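Local coordinates for methane monooxygenase regulatory protein B (Methylococcus capsulatus, PDB 4GAM) that regulates soluble methane monooxygenase, probably by binding the hydroxylase component and modulating the reaction at its diiron centre, at residues D[6-11]-D[76-81]; D[34-39]-D[80-85]. One frame throughout, in Å; residues are numbered along the deposited sequence.

Interaction 1. Residues D[6-11]-D[76-81]; sequences NAYDAG and YWWIKA
Tyr8 meets Trp78 in an edge-to-face stack, the tyrosine supplying the edge and the indole the face. The Tyr8 ring and the Trp78 five-membered ring have centroids 5.0 Å apart, and their planes stand at 71°. Tyr8 CD2 hangs over the middle of the indole, 3.6 Å from Trp78 CE2. Beside it, Tyr8 CB makes a CH-pi contact 4.0 Å from the centroid of the Trp78 six-membered ring, nearly along the ring normal. Trp78 is swung out to meet it because its CG lies anti to the backbone N (chi1 -174°). A different part of the loop reaches the indole rim: Asn6 O sits near the ring plane, 3.2 Å from Trp78 CZ3.

Two residues further along the strand, on the same face, the aliphatic part of Lys80 crosses Asn6 at about a right angle, with Lys80 CG 3.7 Å from Asn6 CB. Neither polar end is spent here. Lys80 NZ forms a salt bridge with an acidic side chain of another protein in the assembly, probably the hydroxylase, while Asn6 ND2 donates to Asn82 OD1 and Thr67 O.

Packing is thus close at Asn6 and Tyr8, whereas Ala7 between them turns away. Past Tyr8 the loop leaves the strand, and Asp9 and Gly11 are exposed. Cohesion with strand 76-81 is therefore largely aromatic and aliphatic, with the Asn6 carbonyl oxygen at the indole edge. Polar fixing comes from outside: Tyr8 N bonds to Glu71 OE1, and Tyr8 OH to an acidic side chain of the other protein, consistent with a loop ordered together with the partner surface.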
loop_
_atom_site.group_PDB
_atom_site.type_symbol
_atom_site.label_atom_id
_atom_site.label_comp_id
_atom_site.label_asym_id
_atom_site.label_seq_id
_atom_site.Cartn_x
_atom_site.Cartn_y
_atom_site.Cartn_z
ATOM N N ASN D 6 -16.126 13.656 31.327
ATOM C CA ASN D 6 -16.046 13.652 29.874
ATOM C C ASN D 6 -16.347 12.267 29.317
ATOM O O ASN D 6 -16.020 11.962 28.171
ATOM C CB ASN D 6 -14.670 14.126 29.398
ATOM C CG ASN D 6 -14.432 15.600 29.671
ATOM O OD1 ASN D 6 -15.364 16.406 29.663
ATOM N ND2 ASN D 6 -13.176 15.961 29.909
ATOM N N ALA D 7 -16.968 11.427 30.139
ATOM C CA ALA D 7 -17.383 10.109 29.687
ATOM C C ALA D 7 -18.472 10.218 28.628
ATOM O O ALA D 7 -19.249 11.177 28.606
ATOM C CB ALA D 7 -17.860 9.266 30.847
ATOM N N TYR D 8 -18.511 9.226 27.746
ATOM C CA TYR D 8 -19.525 9.152 26.703
ATOM C C TYR D 8 -20.923 9.066 27.322
ATOM O O TYR D 8 -21.899 9.527 26.732
ATOM C CB TYR D 8 -19.252 7.939 25.802
ATOM C CG TYR D 8 -20.111 7.847 24.555
ATOM C CD1 TYR D 8 -21.429 7.403 24.625
ATOM C CD2 TYR D 8 -19.594 8.170 23.304
ATOM C CE1 TYR D 8 -22.215 7.309 23.499
ATOM C CE2 TYR D 8 -20.373 8.075 22.166
ATOM C CZ TYR D 8 -21.684 7.644 22.272
ATOM O OH TYR D 8 -22.476 7.541 21.153
ATOM N N ASP D 9 -21.014 8.487 28.519
ATOM C CA ASP D 9 -22.307 8.293 29.175
ATOM C C ASP D 9 -22.523 9.080 30.471
ATOM O O ASP D 9 -23.001 8.527 31.465
ATOM C CB ASP D 9 -22.586 6.804 29.408
ATOM C CG ASP D 9 -22.851 6.056 28.118
ATOM O OD1 ASP D 9 -23.090 6.720 27.089
ATOM O OD2 ASP D 9 -22.830 4.807 28.133
ATOM N N ALA D 10 -22.184 10.367 30.449
ATOM C CA ALA D 10 -22.515 11.273 31.546
ATOM C C ALA D 10 -23.948 11.752 31.353
ATOM O O ALA D 10 -24.483 11.646 30.252
ATOM C CB ALA D 10 -21.563 12.450 31.568
ATOM N N GLY D 11 -24.566 12.272 32.415
ATOM C CA GLY D 11 -25.942 12.744 32.356
ATOM C C GLY D 11 -26.187 13.688 31.187
ATOM O O GLY D 11 -25.374 14.578 30.932
ATOM N N TYR D 76 -12.832 2.463 16.477
ATOM C CA TYR D 76 -12.238 3.761 16.773
ATOM C C TYR D 76 -12.193 4.100 18.255
ATOM O O TYR D 76 -12.881 3.486 19.073
ATOM C CB TYR D 76 -12.939 4.881 15.997
ATOM C CG TYR D 76 -14.365 5.172 16.415
ATOM C CD1 TYR D 76 -14.641 6.095 17.419
ATOM C CD2 TYR D 76 -15.435 4.548 15.781
ATOM C CE1 TYR D 76 -15.936 6.377 17.789
ATOM C CE2 TYR D 76 -16.732 4.821 16.142
ATOM C CZ TYR D 76 -16.980 5.738 17.148
ATOM O OH TYR D 76 -18.278 6.018 17.513
ATOM N N TRP D 77 -11.371 5.091 18.582
ATOM C CA TRP D 77 -11.251 5.579 19.945
ATOM C C TRP D 77 -11.975 6.906 20.089
ATOM O O TRP D 77 -11.693 7.865 19.370
ATOM C CB TRP D 77 -9.781 5.740 20.330
ATOM C CG TRP D 77 -9.024 4.464 20.279
ATOM C CD1 TRP D 77 -8.179 4.050 19.293
ATOM C CD2 TRP D 77 -9.053 3.415 21.250
ATOM N NE1 TRP D 77 -7.668 2.813 19.595
ATOM C CE2 TRP D 77 -8.194 2.398 20.791
ATOM C CE3 TRP D 77 -9.718 3.239 22.466
ATOM C CZ2 TRP D 77 -7.982 1.222 21.505
ATOM C CZ3 TRP D 77 -9.510 2.072 23.173
ATOM C CH2 TRP D 77 -8.649 1.077 22.691
ATOM N N TRP D 78 -12.917 6.952 21.019
ATOM C CA TRP D 78 -13.644 8.176 21.295
ATOM C C TRP D 78 -12.934 8.924 22.421
ATOM O O TRP D 78 -13.021 8.540 23.584
ATOM C CB TRP D 78 -15.091 7.848 21.665
ATOM C CG TRP D 78 -15.978 9.038 21.843
ATOM C CD1 TRP D 78 -16.696 9.685 20.876
ATOM C CD2 TRP D 78 -16.261 9.712 23.073
ATOM N NE1 TRP D 78 -17.403 10.725 21.430
ATOM C CE2 TRP D 78 -17.154 10.763 22.777
ATOM C CE3 TRP D 78 -15.845 9.530 24.395
ATOM C CZ2 TRP D 78 -17.634 11.630 23.758
ATOM C CZ3 TRP D 78 -16.323 10.390 25.365
ATOM C CH2 TRP D 78 -17.210 11.424 25.043
ATOM N N ILE D 79 -12.211 9.980 22.056
ATOM C CA ILE D 79 -11.458 10.783 23.015
ATOM C C ILE D 79 -12.166 12.111 23.275
ATOM O O ILE D 79 -12.664 12.744 22.346
ATOM C CB ILE D 79 -10.017 11.064 22.510
ATOM C CG1 ILE D 79 -9.234 9.766 22.351
ATOM C CG2 ILE D 79 -9.272 11.986 23.449
ATOM C CD1 ILE D 79 -9.104 9.321 20.922
ATOM N N LYS D 80 -12.214 12.523 24.537
ATOM C CA LYS D 80 -12.847 13.780 24.915
ATOM C C LYS D 80 -12.099 14.426 26.074
ATOM O O LYS D 80 -11.897 13.805 27.116
ATOM C CB LYS D 80 -14.312 13.542 25.291
ATOM C CG LYS D 80 -15.060 14.767 25.803
ATOM C CD LYS D 80 -16.528 14.680 25.417
ATOM C CE LYS D 80 -17.363 15.769 26.059
ATOM N NZ LYS D 80 -18.742 15.792 25.489
ATOM N N ALA D 81 -11.681 15.674 25.886
ATOM C CA ALA D 81 -10.934 16.393 26.913
ATOM C C ALA D 81 -11.460 17.809 27.080
ATOM O O ALA D 81 -12.272 18.278 26.281
ATOM C CB ALA D 81 -9.453 16.420 26.572
#

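Interaction 2. Residues D[34-39]-D[80-85]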
loop_
_atom_site.group_PDB
_atom_site.type_symbol
_atom_site.label_atom_id
_atom_site.label_comp_id
_atom_site.label_asym_id
_atom_site.label_seq_id
_atom_site.Cartn_x
_atom_site.Cartn_y
_atom_site.Cartn_z
ATOM N N GLU D 34 -23.298 25.691 25.817
ATOM C CA GLU D 34 -21.886 25.880 25.473
ATOM C C GLU D 34 -20.948 24.911 26.192
ATOM O O GLU D 34 -21.026 24.739 27.408
ATOM C CB GLU D 34 -21.459 27.322 25.763
ATOM C CG GLU D 34 -20.012 27.638 25.415
ATOM C CD GLU D 34 -19.564 28.974 25.971
ATOM O OE1 GLU D 34 -18.414 29.383 25.698
ATOM O OE2 GLU D 34 -20.366 29.614 26.686
ATOM N N SER D 35 -20.049 24.297 25.429
ATOM C CA SER D 35 -19.127 23.306 25.974
ATOM C C SER D 35 -17.663 23.701 25.767
ATOM O O SER D 35 -17.250 24.042 24.657
ATOM C CB SER D 35 -19.408 21.939 25.349
ATOM O OG SER D 35 -18.425 20.992 25.726
ATOM N N ASP D 36 -16.882 23.651 26.844
ATOM C CA ASP D 36 -15.457 23.972 26.783
ATOM C C ASP D 36 -14.634 22.745 26.409
ATOM O O ASP D 36 -13.407 22.762 26.487
ATOM C CB ASP D 36 -14.964 24.529 28.123
ATOM C CG ASP D 36 -14.792 23.448 29.183
ATOM O OD1 ASP D 36 -15.587 22.485 29.192
ATOM O OD2 ASP D 36 -13.860 23.561 30.011
ATOM N N THR D 37 -15.317 21.680 26.006
ATOM C CA THR D 37 -14.649 20.413 25.739
ATOM C C THR D 37 -14.214 20.285 24.289
ATOM O O THR D 37 -14.341 21.220 23.501
ATOM C CB THR D 37 -15.537 19.207 26.109
ATOM O OG1 THR D 37 -16.656 19.137 25.215
ATOM C CG2 THR D 37 -16.038 19.330 27.542
ATOM N N VAL D 38 -13.690 19.112 23.955
ATOM C CA VAL D 38 -13.189 18.836 22.619
ATOM C C VAL D 38 -13.364 17.347 22.354
ATOM O O VAL D 38 -13.258 16.529 23.270
ATOM C CB VAL D 38 -11.703 19.270 22.478
ATOM C CG1 VAL D 38 -10.770 18.064 22.386
ATOM C CG2 VAL D 38 -11.524 20.182 21.280
ATOM N N VAL D 39 -13.669 16.993 21.111
ATOM C CA VAL D 39 -13.852 15.592 20.761
ATOM C C VAL D 39 -12.892 15.162 19.659
ATOM O O VAL D 39 -12.863 15.749 18.575
ATOM C CB VAL D 39 -15.300 15.292 20.336
ATOM C CG1 VAL D 39 -15.465 13.813 19.999
ATOM C CG2 VAL D 39 -16.267 15.709 21.431
ATOM N N LYS D 80 -12.214 12.523 24.537
ATOM C CA LYS D 80 -12.847 13.780 24.915
ATOM C C LYS D 80 -12.099 14.426 26.074
ATOM O O LYS D 80 -11.897 13.805 27.116
ATOM C CB LYS D 80 -14.312 13.542 25.291
ATOM C CG LYS D 80 -15.060 14.767 25.803
ATOM C CD LYS D 80 -16.528 14.680 25.417
ATOM C CE LYS D 80 -17.363 15.769 26.059
ATOM N NZ LYS D 80 -18.742 15.792 25.489
ATOM N N ALA D 81 -11.681 15.674 25.886
ATOM C CA ALA D 81 -10.934 16.393 26.913
ATOM C C ALA D 81 -11.460 17.809 27.080
ATOM O O ALA D 81 -12.272 18.278 26.281
ATOM C CB ALA D 81 -9.453 16.420 26.572
ATOM N N ASN D 82 -10.991 18.488 28.122
ATOM C CA ASN D 82 -11.384 19.866 28.379
ATOM C C ASN D 82 -10.388 20.873 27.814
ATOM O O ASN D 82 -9.223 20.902 28.212
ATOM C CB ASN D 82 -11.574 20.104 29.878
ATOM C CG ASN D 82 -12.941 19.676 30.366
ATOM O OD1 ASN D 82 -13.117 18.566 30.866
ATOM N ND2 ASN D 82 -13.923 20.560 30.216
ATOM N N GLY D 83 -10.855 21.696 26.882
ATOM C CA GLY D 83 -10.037 22.762 26.337
ATOM C C GLY D 83 -9.382 22.405 25.020
ATOM O O GLY D 83 -9.719 22.978 23.986
ATOM N N LYS D 84 -8.450 21.455 25.052
ATOM C CA LYS D 84 -7.655 21.143 23.869
ATOM C C LYS D 84 -6.849 19.853 23.989
ATOM O O LYS D 84 -6.632 19.338 25.088
ATOM C CB LYS D 84 -6.688 22.292 23.581
ATOM C CG LYS D 84 -5.601 22.438 24.633
ATOM C CD LYS D 84 -4.647 23.558 24.280
ATOM C CE LYS D 84 -3.235 23.240 24.732
ATOM N NZ LYS D 84 -2.276 24.265 24.240
ATOM N N ILE D 85 -6.407 19.345 22.840
ATOM C CA ILE D 85 -5.469 18.224 22.772
ATOM C C ILE D 85 -4.406 18.514 21.714
ATOM O O ILE D 85 -4.730 18.877 20.584
ATOM C CB ILE D 85 -6.164 16.893 22.399
ATOM C CG1 ILE D 85 -7.350 16.612 23.322
ATOM C CG2 ILE D 85 -5.167 15.733 22.442
ATOM C CD1 ILE D 85 -8.144 15.392 22.929
#
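Asp36 CG lies between its backbone N and carbonyl carbon (chi1 76°), and Asn82 CG lies anti to its carbonyl carbon (chi1 -83°), which brings carboxylate and carboxamide together at the margin of the strand pair. Asn82 ND2 makes a weak hydrogen bond to Asp36 OD2 at 3.0 Å, the two planes being turned 52° apart; Asn82 OD1 accepts from Asn6 ND2, so the amide is held from both ends. The main chain secures the same corner, Gly83 N donating to Asp36 O at 2.8 Å.

From there 37-39 runs antiparallel to 80-82, parts of the two inner strands of the four-stranded sheet. Val38 and Ala81 form the hydrogen-bonded pair, with Ala81 N to Val38 O at 3.2 Å and a weak return bond. Thr37 faces Asn82, and Val39 faces Lys80, in non-hydrogen-bonded pairs.

Thr37 divides its branches: OG1 lies 3.5 Å from Lys80 CE and donates to Ser35 OG, whereas CG2 comes 3.6 Å from Asn82 ND2. Ser35 OG also accepts from Thr37 N, an ST turn leading into the strand. An alanine here removes both branches, which is likely to leave Ser35 OG without its hydroxyl partner and open a gap beside Lys80 CE and Asn82 ND2.

On the other face Val38 CG1 packs 3.8 Å from Ile85 CD1, which past Gly83 belongs to strand 84-88 of the second sheet. The chemistry is accordingly segregated: polar bonds fasten the margin at Asp36, and hydrocarbon fills the face bearing Val38.

Interactions 1 and 2 share Lys80 and Ala81 on strand 76-82, and their centres lie about 10 Å apart. Strand 37-43 is this strand's neighbour in the antiparallel sheet, while the loop 6-11 lies on the face bearing Trp78 and Lys80. The two contacts join directly: the hydrogen bond from Asn6 ND2 to Asn82 OD1 spans 2.8 Å, and Asn6 OD1 packs 3.7 Å from Thr37 CG2. On the reverse face, Ile79 CG2 lies 3.6 Å from Ile85 CD1. Both contacts also border another protein of the assembly, consistent with the loop, Lys80 and the start of strand 37-43 contributing to one docking surface.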